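Local coordinates for alpha-fucosidase (Bifidobacterium bifidum, PDB 2EAB), which probably hydrolyses the bond to terminal alpha-1,2-linked L-fucose in glycans, this chain being the catalytic-domain piece of a longer membrane-associated protein, at residues Q24-T29 and W64-R69; T50-G55 and Y156-N161; R69-F74 and W139-L144; V190-L195 and A273-I278; F205-P210 and S244-V249. All blocks are in the same frame, centred on the assembly; numbering follows the deposited sequence.

From the N terminus, interaction 1 closes the first loop, bringing the turn after strand 19-22 onto the hairpin loop between strands 59-63 and 69-76. Interaction 2 crosses it: residues 50-55 leave before that loop is shut and meet 156-161 only later, joining the edge regions of the two sheets. Within the span of interaction 2, interaction 3 pairs strands 69-76 and 140-145, sharing R69 with interaction 1. Further along, interaction 4 joins strands 190-197 and 273-282 of the larger sheet, and the excursion between them contains interaction 5, which packs one sheet on the other. All five lie in the N-terminal beta-sandwich part of the chain.

Interaction 1: residues Q24-T29 and W64-R69; sequences QPASQT and WGEVSR
P25, A26 and S27 sit against the W64-E66 end of a beta-hairpin loop linking strands 59-63 and 69-76, and E66 reaches back to hold the start of the short 3-10 turn 26-28. Its carboxylate takes two bonds from S27. OE2 receives the backbone N of S27 at 2.9 Å through its syn lone pair, while the hydroxyl OG of S27 donates to E66 OE1 at 2.6 Å. A glutamate suits the place because its chain is long enough to fold over, with a bend at chi2 (-57°), and to offer both oxygens to a single residue. One step earlier the backbone N of A26 gives a nearly straight bond to W64 O, 3.0 Å long (163°). The small methyl of A26 lets the segments come this close, with A26 CB 3.7 Å from CE3 of the W64 indole. G65 has a positive phi (73°), a backbone angle glycine adopts most easily, and its carbonyl receives the hydroxyl of Y156. The compact ring of P25, with no backbone N-H to satisfy, crosses the E66 side chain at about a right angle, its CB 3.5 Å from G65 O and 3.6 Å from E66 OE1.

Interaction 2: residues T50-G55 and Y156-N161; sequences TTLPFG and YRRDLN
R158 reaches from strand 156-161 to the backbone of T50 and grips its carbonyl end-on: NH1 and NH2 both donate to T50 O, each at 2.9 Å, with the oxygen near the guanidinium plane. Beside this fork lies L52, whose CD1 is 3.7 Å from R158 NH1 and continues to L160, where L52 CD1 and L160 CB are 4.1 Å apart. L160 crosses P53 at about a right angle, and its CD2 is 4.0 Å from P53 CD. Leucines suit these places because their branched ends fill the gap between strands that belong to the two sheets of a beta-sandwich; the axes of the short segments 52-55 and 156-161 pass 7.8 Å apart at 42°. The long arm of R158 starts in the crowded position between N and carbonyl carbon (chi1 68°) and then runs extended to NE. In the second shell, Q24 O accepts from R158 NE, T29 OG1 from NH2, and Y22 makes a cation-pi contact with the guanidinium. A methionine in its place would lose all these donors and would probably leave the T50 carbonyl without its two mates. T50 ends helix 42-50, so this oxygen is likely to carry some of the negative end of the helix dipole, which the positive charge of R158 would offset within a buried site.

Interaction 3: residues R69-F74 and W139-L144; sequences RERVTF and WGDIYL
The guanidinium of R69 lies flat on one face of the Y143 ring, the planes 13° apart and the centres separated by 3.9 Å, a stacked cation-pi pair with NH2 over the ring. R71, two residues on, runs alongside Y143, its CG 3.6 Å from Y143 CE1, and the tyrosine hydroxyl hangs over one face of the R71 guanidinium without bonding to it. At the edge of that guanidinium sits D141 OD1, held side-on by NE at 2.8 Å and by R71 NH2 at 3.1 Å; the two flat groups are turned 69° apart, and both nitrogens come from above the carboxylate plane. The hydroxyl OG1 of T73 donates a third bond to D141 OD1, 2.9 Å long, nearly along the C-O bond, and accepts in turn from the indole N-H of W64. R71 reaches this position because its chain is extended throughout (chi1 -176°), and its NH1 forms a second salt bridge, to D43. Leucine here would strip two of the three donors from D141 OD1 and would probably leave the charges of D141 and D43 without their partner. Strands 69-76 and 140-145 pair antiparallel in the seven-stranded sheet of the beta-sandwich, and W139 with G140 opposite F74 forms a classic beta bulge. There the F74 edge points at the W139 face, a T-shaped pair with F74 CD2 3.7 Å from W139 CG. R71, T73, D141 and Y143 share one face of the sheet; V72, F74, I142 and L144, with E70, lie on the opposite face, where M191 and L276 approach from the other sheet.

Interaction 4: residues V190-L195 and A273-I278; sequences VMVARL and AVTLYI
The backbone N of L276 donates to A193 O at 2.8 Å in an almost straight bond (175°), and the reverse bond from A193 N to L276 O, 3.0 Å long, completes a hydrogen-bonded pair. M191 with I278 and L195 with V274 are doubly bonded in the same way, while V192 with Y277 and R194 with T275 are the non-hydrogen-bonded pairs between them. At the R194-T275 pair a side-chain bond is added: NH1 of R194 donates to T275 OG1 at 2.9 Å. The arginine chain leaves the backbone extended but bends at chi2 (71°), which turns the guanidinium across T275 and lays one of its faces over the methyl of A273, with R194 NH2 3.5 Å from A273 CB. D251 pairs with R194 NH2 and Y316 adds a cation-pi contact, so the charge probably has both an ionic and an aromatic partner. Strands 190-197 and 273-282 are antiparallel neighbours within the larger sheet of the beta-sandwich, and their two faces meet different parts of the fold. V190 and Y277 touch helix 297-314 on the face they share with V192: V192 CG2 rests 3.9 Å from Y277 CD1, the two side chains pointing the same way. M191, A193, L195, V274, L276 and I278 make up the other, apolar face, met by F205 and V207 of the smaller sheet. The small methyl of A193 suits its place beside larger neighbours, its CB 4.0 Å from L276 CB, whereas the longer L195 also reaches L276, L195 CD1 to L276 CD1 at 4.2 Å.

Interaction 5: residues F205-P210 and S244-V249; sequences FNVSMP and SQIKVV
Strands 205-208 and 244-249 run nearly antiparallel, at 156°, but their axes approach no nearer than 9.2 Å, far beyond the spacing of hydrogen-bonded strands. The nearest CA atoms, those of M209 and I246, are 8.1 Å apart, and side chains fill the gap. V207 and I246 reach toward each other tip to tip, with V207 CG2 3.7 Å from I246 CD1. The other methyl of V207 slides past V248, CG1 lying 4.1 Å from V248 CG2. Valine and isoleucine are suited to this interior, because branching at CB favours the strand backbone and puts methyls where they can meet the opposite sheet. M209 follows the end of its strand and sends an unbranched, fully extended chain (chi1 -163°, chi3 176°) across to the other sheet. Its sulfur SD lies 3.7 Å from I246 CD1, and SD is also 3.4 Å from OG of S244, while the methyl CE packs against the CB of that serine. A small residue such as S244 leaves room for the methionine end, and its hydroxyl has another task: a water joins it at 2.7 Å from S244 OG and donates to M209 O at 3.0 Å, so a buried backbone carbonyl and hydroxyl are linked without direct bonding. On the reverse side of strand 241-250, Q245 and K247 turn to helix 297-314, and D227 forms a salt bridge with K247. Two antiparallel sheets meeting through such a largely apolar interlayer make a beta-sandwich, as expected of the galactose mutarotase-like N-terminal domains to which this part of the family 95 enzyme is related.

Interaction 1: residues Q24-T29 and W64-R69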
# COMPACT_ATOMS: atom_id res chain seq x y z
N GLN A 24 16.74 -0.55 25.27
CA GLN A 24 17.96 0.17 24.90
C GLN A 24 17.71 1.05 23.68
O GLN A 24 16.78 0.78 22.90
CB GLN A 24 19.12 -0.80 24.68
CG GLN A 24 19.03 -1.64 23.40
CD GLN A 24 17.92 -2.68 23.42
OE1 GLN A 24 17.77 -3.43 24.38
NE2 GLN A 24 17.14 -2.73 22.34
N PRO A 25 18.51 2.13 23.51
CA PRO A 25 18.43 2.99 22.32
C PRO A 25 18.60 2.26 21.00
O PRO A 25 19.11 1.14 20.96
CB PRO A 25 19.60 3.96 22.50
CG PRO A 25 20.45 3.39 23.58
CD PRO A 25 19.53 2.61 24.46
N ALA A 26 18.19 2.92 19.91
CA ALA A 26 18.38 2.39 18.56
C ALA A 26 19.83 1.96 18.31
O ALA A 26 20.07 0.89 17.76
CB ALA A 26 17.94 3.41 17.52
N SER A 27 20.78 2.79 18.74
CA SER A 27 22.21 2.51 18.55
C SER A 27 22.68 1.19 19.18
O SER A 27 23.70 0.64 18.76
CB SER A 27 23.06 3.66 19.11
OG SER A 27 22.88 3.80 20.50
N GLN A 28 21.93 0.71 20.16
CA GLN A 28 22.27 -0.52 20.88
C GLN A 28 21.32 -1.68 20.57
O GLN A 28 21.38 -2.73 21.21
CB GLN A 28 22.32 -0.26 22.39
CG GLN A 28 23.42 0.70 22.82
CD GLN A 28 23.47 0.88 24.33
OE1 GLN A 28 22.44 1.00 24.99
NE2 GLN A 28 24.68 0.91 24.88
N THR A 29 20.45 -1.48 19.59
CA THR A 29 19.45 -2.46 19.20
C THR A 29 19.97 -3.28 18.01
O THR A 29 20.67 -2.74 17.15
CB THR A 29 18.10 -1.77 18.85
OG1 THR A 29 17.65 -1.02 19.99
CG2 THR A 29 17.03 -2.78 18.46
N TRP A 64 15.04 7.60 17.46
CA TRP A 64 16.18 6.76 17.84
C TRP A 64 16.20 6.47 19.35
O TRP A 64 16.54 5.37 19.77
CB TRP A 64 17.49 7.41 17.39
CG TRP A 64 17.67 7.52 15.90
CD1 TRP A 64 16.94 8.29 15.03
CD2 TRP A 64 18.66 6.85 15.10
NE1 TRP A 64 17.41 8.13 13.75
CE2 TRP A 64 18.46 7.25 13.76
CE3 TRP A 64 19.68 5.93 15.38
CZ2 TRP A 64 19.25 6.79 12.71
CZ3 TRP A 64 20.47 5.47 14.34
CH2 TRP A 64 20.25 5.90 13.02
N GLY A 65 15.83 7.47 20.16
CA GLY A 65 15.83 7.32 21.61
C GLY A 65 17.21 7.29 22.23
O GLY A 65 17.44 6.62 23.24
N GLU A 66 18.15 8.02 21.62
CA GLU A 66 19.51 8.09 22.16
C GLU A 66 19.53 8.89 23.46
O GLU A 66 18.74 9.81 23.65
CB GLU A 66 20.47 8.69 21.14
CG GLU A 66 20.52 7.93 19.81
CD GLU A 66 20.89 6.46 19.98
OE1 GLU A 66 21.81 6.17 20.78
OE2 GLU A 66 20.27 5.61 19.31
N VAL A 67 20.44 8.52 24.36
CA VAL A 67 20.49 9.12 25.69
C VAL A 67 20.88 10.60 25.63
O VAL A 67 20.13 11.46 26.11
CB VAL A 67 21.42 8.33 26.64
CG1 VAL A 67 21.67 9.10 27.94
CG2 VAL A 67 20.83 6.96 26.96
N SER A 68 22.03 10.90 25.04
CA SER A 68 22.55 12.27 25.03
C SER A 68 22.21 13.03 23.75
O SER A 68 21.55 14.06 23.80
CB SER A 68 24.05 12.29 25.31
OG SER A 68 24.50 13.63 25.48
N ARG A 69 22.68 12.53 22.61
CA ARG A 69 22.37 13.20 21.34
C ARG A 69 21.18 12.50 20.70
O ARG A 69 21.32 11.64 19.83
CB ARG A 69 23.58 13.26 20.41
CG ARG A 69 23.35 14.13 19.18
CD ARG A 69 24.65 14.57 18.54
NE ARG A 69 24.47 15.06 17.17
CZ ARG A 69 24.16 16.31 16.84
NH1 ARG A 69 23.97 17.24 17.77
NH2 ARG A 69 24.03 16.64 15.56

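Interaction 2: residues T50-G55 and Y156-N161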
# COMPACT_ATOMS: atom_id res chain seq x y z
N THR A 50 15.93 -0.27 13.38
CA THR A 50 15.80 -0.03 14.83
C THR A 50 14.94 1.16 15.27
O THR A 50 14.54 1.20 16.43
CB THR A 50 17.19 0.11 15.52
OG1 THR A 50 17.79 1.34 15.12
CG2 THR A 50 18.12 -1.04 15.16
N THR A 51 14.68 2.12 14.38
CA THR A 51 13.96 3.33 14.79
C THR A 51 12.45 3.16 14.71
O THR A 51 11.94 2.26 14.03
CB THR A 51 14.41 4.56 13.97
OG1 THR A 51 14.06 4.37 12.59
CG2 THR A 51 15.92 4.79 14.10
N LEU A 52 11.72 4.02 15.42
CA LEU A 52 10.28 3.85 15.57
C LEU A 52 9.53 4.99 14.90
O LEU A 52 9.73 6.15 15.23
CB LEU A 52 9.90 3.70 17.04
CG LEU A 52 10.42 2.42 17.71
CD1 LEU A 52 10.24 2.46 19.22
CD2 LEU A 52 9.74 1.19 17.11
N PRO A 53 8.67 4.65 13.91
CA PRO A 53 8.00 5.63 13.08
C PRO A 53 6.69 6.18 13.65
O PRO A 53 5.93 5.46 14.31
CB PRO A 53 7.71 4.85 11.80
CG PRO A 53 7.45 3.47 12.28
CD PRO A 53 8.35 3.27 13.48
N PHE A 54 6.43 7.44 13.34
CA PHE A 54 5.13 8.05 13.59
C PHE A 54 4.92 9.13 12.53
O PHE A 54 5.88 9.62 11.93
CB PHE A 54 5.06 8.63 15.01
CG PHE A 54 5.95 9.81 15.23
CD1 PHE A 54 5.45 11.09 15.12
CD2 PHE A 54 7.30 9.64 15.54
CE1 PHE A 54 6.27 12.20 15.30
CE2 PHE A 54 8.13 10.74 15.73
CZ PHE A 54 7.61 12.02 15.61
N GLY A 55 3.67 9.49 12.29
CA GLY A 55 3.38 10.50 11.30
C GLY A 55 1.93 10.93 11.32
O GLY A 55 1.10 10.33 12.02
N TYR A 156 15.91 2.51 31.58
CA TYR A 156 15.71 2.92 30.20
C TYR A 156 14.59 2.14 29.53
O TYR A 156 14.57 0.91 29.59
CB TYR A 156 16.99 2.79 29.37
CG TYR A 156 16.78 3.29 27.95
CD1 TYR A 156 17.20 4.57 27.58
CD2 TYR A 156 16.12 2.51 27.00
CE1 TYR A 156 16.98 5.04 26.28
CE2 TYR A 156 15.90 2.97 25.72
CZ TYR A 156 16.33 4.23 25.36
OH TYR A 156 16.09 4.66 24.08
N ARG A 157 13.69 2.86 28.88
CA ARG A 157 12.75 2.25 27.95
C ARG A 157 12.43 3.21 26.82
O ARG A 157 12.28 4.41 27.03
CB ARG A 157 11.47 1.81 28.67
CG ARG A 157 10.59 0.88 27.83
CD ARG A 157 9.26 0.58 28.51
NE ARG A 157 8.42 1.77 28.62
CZ ARG A 157 8.06 2.33 29.77
NH1 ARG A 157 8.44 1.81 30.93
NH2 ARG A 157 7.29 3.42 29.77
N ARG A 158 12.34 2.67 25.60
CA ARG A 158 11.73 3.40 24.49
C ARG A 158 10.60 2.55 23.94
O ARG A 158 10.68 1.32 23.92
CB ARG A 158 12.76 3.76 23.41
CG ARG A 158 13.33 2.58 22.64
CD ARG A 158 14.47 3.01 21.75
NE ARG A 158 15.03 1.90 20.99
CZ ARG A 158 14.75 1.64 19.71
NH1 ARG A 158 13.91 2.40 19.02
NH2 ARG A 158 15.31 0.59 19.13
N ASP A 159 9.52 3.22 23.53
CA ASP A 159 8.38 2.50 23.01
C ASP A 159 7.66 3.27 21.92
O ASP A 159 7.85 4.47 21.73
CB ASP A 159 7.40 2.12 24.14
CG ASP A 159 6.66 3.31 24.70
OD1 ASP A 159 5.87 3.93 23.96
OD2 ASP A 159 6.86 3.62 25.89
N LEU A 160 6.83 2.53 21.19
CA LEU A 160 5.88 3.10 20.26
C LEU A 160 4.52 2.59 20.67
O LEU A 160 4.26 1.39 20.63
CB LEU A 160 6.21 2.70 18.82
CG LEU A 160 5.36 3.35 17.71
CD1 LEU A 160 5.57 4.86 17.67
CD2 LEU A 160 5.69 2.73 16.36
N ASN A 161 3.68 3.52 21.10
CA ASN A 161 2.32 3.20 21.51
C ASN A 161 1.42 3.28 20.29
O ASN A 161 1.03 4.37 19.86
CB ASN A 161 1.86 4.16 22.60
CG ASN A 161 0.53 3.76 23.21
OD1 ASN A 161 -0.30 3.12 22.56
ND2 ASN A 161 0.33 4.14 24.47

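Interaction 3: residues R69-F74 and W139-L144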
# COMPACT_ATOMS: atom_id res chain seq x y z
N ARG A 69 22.68 12.53 22.61
CA ARG A 69 22.37 13.20 21.34
C ARG A 69 21.18 12.50 20.70
O ARG A 69 21.32 11.64 19.83
CB ARG A 69 23.58 13.26 20.41
CG ARG A 69 23.35 14.13 19.18
CD ARG A 69 24.65 14.57 18.54
NE ARG A 69 24.47 15.06 17.17
CZ ARG A 69 24.16 16.31 16.84
NH1 ARG A 69 23.97 17.24 17.77
NH2 ARG A 69 24.03 16.64 15.56
N GLU A 70 20.00 12.89 21.18
CA GLU A 70 18.75 12.34 20.67
C GLU A 70 18.54 12.76 19.22
O GLU A 70 18.94 13.85 18.80
CB GLU A 70 17.59 12.78 21.56
CG GLU A 70 16.19 12.44 21.03
CD GLU A 70 15.87 10.94 21.00
OE1 GLU A 70 16.61 10.17 20.35
OE2 GLU A 70 14.85 10.54 21.60
N ARG A 71 17.92 11.86 18.46
CA ARG A 71 17.72 12.04 17.03
C ARG A 71 16.33 11.57 16.64
O ARG A 71 15.90 10.48 17.02
CB ARG A 71 18.78 11.24 16.27
CG ARG A 71 18.74 11.40 14.76
CD ARG A 71 19.82 10.57 14.11
NE ARG A 71 19.73 10.62 12.66
CZ ARG A 71 20.55 9.99 11.82
NH1 ARG A 71 21.54 9.23 12.27
NH2 ARG A 71 20.36 10.11 10.51
N VAL A 72 15.63 12.42 15.89
CA VAL A 72 14.39 12.04 15.22
C VAL A 72 14.58 12.33 13.73
O VAL A 72 14.64 13.48 13.31
CB VAL A 72 13.17 12.81 15.76
CG1 VAL A 72 11.89 12.38 15.05
CG2 VAL A 72 13.04 12.63 17.27
N THR A 73 14.70 11.27 12.94
CA THR A 73 14.83 11.41 11.50
C THR A 73 13.51 11.94 10.95
O THR A 73 12.44 11.48 11.35
CB THR A 73 15.27 10.07 10.88
OG1 THR A 73 16.56 9.72 11.41
CG2 THR A 73 15.35 10.16 9.37
N PHE A 74 13.59 12.92 10.06
CA PHE A 74 12.43 13.72 9.68
C PHE A 74 12.10 13.63 8.20
O PHE A 74 13.00 13.66 7.35
CB PHE A 74 12.66 15.19 10.08
CG PHE A 74 11.44 16.06 9.91
CD1 PHE A 74 10.47 16.11 10.90
CD2 PHE A 74 11.26 16.80 8.75
CE1 PHE A 74 9.34 16.91 10.74
CE2 PHE A 74 10.14 17.60 8.59
CZ PHE A 74 9.17 17.65 9.59
N TRP A 139 14.13 14.34 4.43
CA TRP A 139 14.22 15.78 4.64
C TRP A 139 15.49 16.10 5.43
O TRP A 139 16.32 16.91 4.99
CB TRP A 139 12.97 16.28 5.36
CG TRP A 139 12.91 17.77 5.58
CD1 TRP A 139 13.75 18.53 6.34
CD2 TRP A 139 11.92 18.66 5.05
NE1 TRP A 139 13.35 19.85 6.30
CE2 TRP A 139 12.23 19.95 5.52
CE3 TRP A 139 10.81 18.49 4.21
CZ2 TRP A 139 11.47 21.07 5.19
CZ3 TRP A 139 10.05 19.60 3.89
CH2 TRP A 139 10.38 20.88 4.37
N GLY A 140 15.64 15.45 6.58
CA GLY A 140 16.80 15.63 7.43
C GLY A 140 16.56 14.97 8.77
O GLY A 140 15.97 13.89 8.84
N ASP A 141 17.01 15.64 9.83
CA ASP A 141 16.86 15.14 11.19
C ASP A 141 16.61 16.28 12.16
O ASP A 141 17.01 17.41 11.91
CB ASP A 141 18.12 14.40 11.65
CG ASP A 141 18.50 13.24 10.75
OD1 ASP A 141 18.07 12.11 11.04
OD2 ASP A 141 19.22 13.48 9.76
N ILE A 142 15.92 15.96 13.25
CA ILE A 142 15.86 16.80 14.43
C ILE A 142 16.84 16.21 15.45
O ILE A 142 16.73 15.03 15.79
CB ILE A 142 14.44 16.85 15.05
CG1 ILE A 142 13.42 17.33 14.00
CG2 ILE A 142 14.41 17.73 16.30
CD1 ILE A 142 11.97 17.07 14.38
N TYR A 143 17.79 17.02 15.90
CA TYR A 143 18.71 16.61 16.97
C TYR A 143 18.42 17.36 18.26
O TYR A 143 18.26 18.58 18.25
CB TYR A 143 20.17 16.81 16.57
CG TYR A 143 20.71 15.76 15.63
CD1 TYR A 143 21.10 14.51 16.11
CD2 TYR A 143 20.83 16.01 14.26
CE1 TYR A 143 21.61 13.54 15.25
CE2 TYR A 143 21.34 15.04 13.40
CZ TYR A 143 21.72 13.81 13.90
OH TYR A 143 22.23 12.85 13.06
N LEU A 144 18.34 16.61 19.35
CA LEU A 144 18.16 17.17 20.68
C LEU A 144 19.36 16.73 21.52
O LEU A 144 19.40 15.61 22.02
CB LEU A 144 16.84 16.69 21.31
CG LEU A 144 15.56 16.92 20.50
CD1 LEU A 144 14.38 16.18 21.11
CD2 LEU A 144 15.24 18.39 20.37

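Interaction 4: residues V190-L195 and A273-I278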
# COMPACT_ATOMS: atom_id res chain seq x y z
N VAL A 190 0.80 19.14 12.90
CA VAL A 190 2.00 19.56 13.62
C VAL A 190 2.62 18.38 14.35
O VAL A 190 1.92 17.49 14.83
CB VAL A 190 1.68 20.74 14.59
CG1 VAL A 190 0.79 20.29 15.76
CG2 VAL A 190 2.96 21.41 15.10
N MET A 191 3.95 18.38 14.41
CA MET A 191 4.70 17.41 15.19
C MET A 191 5.00 18.01 16.56
O MET A 191 5.36 19.19 16.66
CB MET A 191 5.98 17.02 14.46
CG MET A 191 6.88 16.04 15.20
SD MET A 191 8.33 15.57 14.24
CE MET A 191 7.60 14.64 12.90
N VAL A 192 4.84 17.20 17.60
CA VAL A 192 5.04 17.64 18.97
C VAL A 192 6.12 16.78 19.62
O VAL A 192 6.10 15.56 19.49
CB VAL A 192 3.72 17.57 19.78
CG1 VAL A 192 3.95 17.85 21.26
CG2 VAL A 192 2.68 18.53 19.20
N ALA A 193 7.07 17.44 20.28
CA ALA A 193 8.01 16.77 21.16
C ALA A 193 7.87 17.36 22.55
O ALA A 193 8.12 18.55 22.76
CB ALA A 193 9.43 16.92 20.65
N ARG A 194 7.44 16.52 23.49
CA ARG A 194 7.27 16.92 24.88
C ARG A 194 8.43 16.35 25.68
O ARG A 194 8.63 15.14 25.73
CB ARG A 194 5.93 16.39 25.42
CG ARG A 194 5.66 16.66 26.90
CD ARG A 194 5.39 18.12 27.16
NE ARG A 194 5.20 18.38 28.59
CZ ARG A 194 5.17 19.60 29.13
NH1 ARG A 194 5.32 20.68 28.37
NH2 ARG A 194 4.99 19.73 30.44
N LEU A 195 9.22 17.25 26.27
CA LEU A 195 10.46 16.86 26.94
C LEU A 195 10.44 17.31 28.39
O LEU A 195 10.09 18.45 28.68
CB LEU A 195 11.67 17.47 26.22
CG LEU A 195 11.71 17.35 24.69
CD1 LEU A 195 12.79 18.22 24.10
CD2 LEU A 195 11.89 15.91 24.26
N ALA A 273 10.42 21.41 31.92
CA ALA A 273 9.59 20.82 30.87
C ALA A 273 9.41 21.78 29.71
O ALA A 273 9.24 22.99 29.91
CB ALA A 273 8.24 20.41 31.43
N VAL A 274 9.45 21.25 28.50
CA VAL A 274 9.28 22.04 27.28
C VAL A 274 8.43 21.29 26.26
O VAL A 274 8.41 20.06 26.23
CB VAL A 274 10.64 22.43 26.62
CG1 VAL A 274 11.52 23.24 27.57
CG2 VAL A 274 11.40 21.21 26.13
N THR A 275 7.71 22.05 25.43
CA THR A 275 7.02 21.49 24.27
C THR A 275 7.59 22.11 23.01
O THR A 275 7.69 23.34 22.90
CB THR A 275 5.50 21.73 24.33
OG1 THR A 275 4.99 21.29 25.60
CG2 THR A 275 4.78 20.96 23.21
N LEU A 276 7.99 21.26 22.08
CA LEU A 276 8.43 21.68 20.76
C LEU A 276 7.29 21.46 19.77
O LEU A 276 6.69 20.38 19.75
CB LEU A 276 9.65 20.89 20.31
CG LEU A 276 11.05 21.38 20.70
CD1 LEU A 276 11.22 21.65 22.19
CD2 LEU A 276 12.10 20.38 20.22
N TYR A 277 7.00 22.48 18.98
CA TYR A 277 6.06 22.36 17.88
C TYR A 277 6.84 22.46 16.58
O TYR A 277 7.56 23.44 16.34
CB TYR A 277 4.99 23.45 17.95
CG TYR A 277 4.11 23.32 19.18
CD1 TYR A 277 3.04 22.42 19.20
CD2 TYR A 277 4.36 24.09 20.32
CE1 TYR A 277 2.24 22.29 20.33
CE2 TYR A 277 3.56 23.96 21.45
CZ TYR A 277 2.50 23.07 21.45
OH TYR A 277 1.71 22.94 22.56
N ILE A 278 6.71 21.42 15.76
CA ILE A 278 7.50 21.28 14.54
C ILE A 278 6.56 21.17 13.35
O ILE A 278 5.66 20.33 13.33
CB ILE A 278 8.41 20.03 14.60
CG1 ILE A 278 9.34 20.10 15.82
CG2 ILE A 278 9.21 19.89 13.31
CD1 ILE A 278 9.40 18.81 16.62

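Interaction 5: residues F205-P210 and S244-V249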
# COMPACT_ATOMS: atom_id res chain seq x y z
N PHE A 205 19.32 21.34 26.77
CA PHE A 205 19.59 20.74 25.46
C PHE A 205 19.67 21.77 24.34
O PHE A 205 19.17 22.89 24.46
CB PHE A 205 18.55 19.66 25.11
CG PHE A 205 17.16 20.20 24.90
CD1 PHE A 205 16.75 20.63 23.65
CD2 PHE A 205 16.26 20.27 25.96
CE1 PHE A 205 15.47 21.13 23.45
CE2 PHE A 205 14.98 20.76 25.77
CZ PHE A 205 14.59 21.19 24.51
N ASN A 206 20.33 21.36 23.26
CA ASN A 206 20.40 22.13 22.04
C ASN A 206 19.52 21.46 20.99
O ASN A 206 19.62 20.25 20.78
CB ASN A 206 21.86 22.20 21.57
CG ASN A 206 22.03 22.91 20.25
OD1 ASN A 206 21.74 22.36 19.19
ND2 ASN A 206 22.52 24.14 20.31
N VAL A 207 18.66 22.24 20.34
CA VAL A 207 17.83 21.71 19.27
C VAL A 207 18.26 22.26 17.91
O VAL A 207 18.43 23.47 17.74
CB VAL A 207 16.30 21.91 19.51
CG1 VAL A 207 15.96 23.36 19.80
CG2 VAL A 207 15.48 21.39 18.33
N SER A 208 18.47 21.35 16.97
CA SER A 208 18.82 21.71 15.60
C SER A 208 17.99 20.86 14.64
O SER A 208 17.42 19.83 15.02
CB SER A 208 20.31 21.52 15.35
OG SER A 208 20.72 20.18 15.58
N MET A 209 17.91 21.30 13.39
CA MET A 209 17.16 20.56 12.38
C MET A 209 17.87 20.58 11.02
O MET A 209 17.36 21.16 10.06
CB MET A 209 15.72 21.09 12.27
CG MET A 209 14.76 20.14 11.58
SD MET A 209 13.07 20.76 11.66
CE MET A 209 12.21 19.54 10.69
N PRO A 210 19.05 19.94 10.95
CA PRO A 210 19.81 19.93 9.70
C PRO A 210 19.10 19.14 8.61
O PRO A 210 18.58 18.05 8.86
CB PRO A 210 21.12 19.24 10.09
CG PRO A 210 20.75 18.39 11.26
CD PRO A 210 19.75 19.20 12.01
N SER A 244 10.99 24.40 7.16
CA SER A 244 10.64 23.74 8.41
C SER A 244 10.92 24.68 9.58
O SER A 244 11.85 25.49 9.53
CB SER A 244 11.39 22.43 8.58
OG SER A 244 12.77 22.64 8.81
N GLN A 245 10.10 24.56 10.62
CA GLN A 245 10.22 25.42 11.80
C GLN A 245 10.00 24.64 13.07
O GLN A 245 9.14 23.75 13.13
CB GLN A 245 9.23 26.59 11.72
CG GLN A 245 9.55 27.56 10.60
CD GLN A 245 8.55 28.67 10.45
OE1 GLN A 245 8.05 29.23 11.43
NE2 GLN A 245 8.26 29.02 9.21
N ILE A 246 10.80 24.96 14.09
CA ILE A 246 10.66 24.41 15.43
C ILE A 246 10.44 25.57 16.39
O ILE A 246 11.30 26.44 16.54
CB ILE A 246 11.89 23.58 15.88
CG1 ILE A 246 12.20 22.46 14.88
CG2 ILE A 246 11.68 23.05 17.31
CD1 ILE A 246 13.33 21.52 15.28
N LYS A 247 9.27 25.57 17.02
CA LYS A 247 8.92 26.56 18.03
C LYS A 247 9.07 25.92 19.40
O LYS A 247 8.45 24.90 19.69
CB LYS A 247 7.49 27.05 17.81
CG LYS A 247 7.02 28.15 18.75
CD LYS A 247 5.57 28.50 18.49
CE LYS A 247 5.10 29.66 19.35
NZ LYS A 247 5.76 30.94 19.01
N VAL A 248 9.92 26.52 20.24
CA VAL A 248 10.24 25.98 21.56
C VAL A 248 9.47 26.74 22.64
O VAL A 248 9.65 27.95 22.81
CB VAL A 248 11.77 26.04 21.84
CG1 VAL A 248 12.09 25.41 23.18
CG2 VAL A 248 12.54 25.34 20.73
N VAL A 249 8.60 26.02 23.36
CA VAL A 249 7.76 26.64 24.38
C VAL A 249 8.11 26.10 25.77
O VAL A 249 7.87 24.93 26.08
CB VAL A 249 6.24 26.44 24.08
CG1 VAL A 249 5.39 27.21 25.09
CG2 VAL A 249 5.91 26.88 22.66
O HOH W 1 15.04 21.22 8.20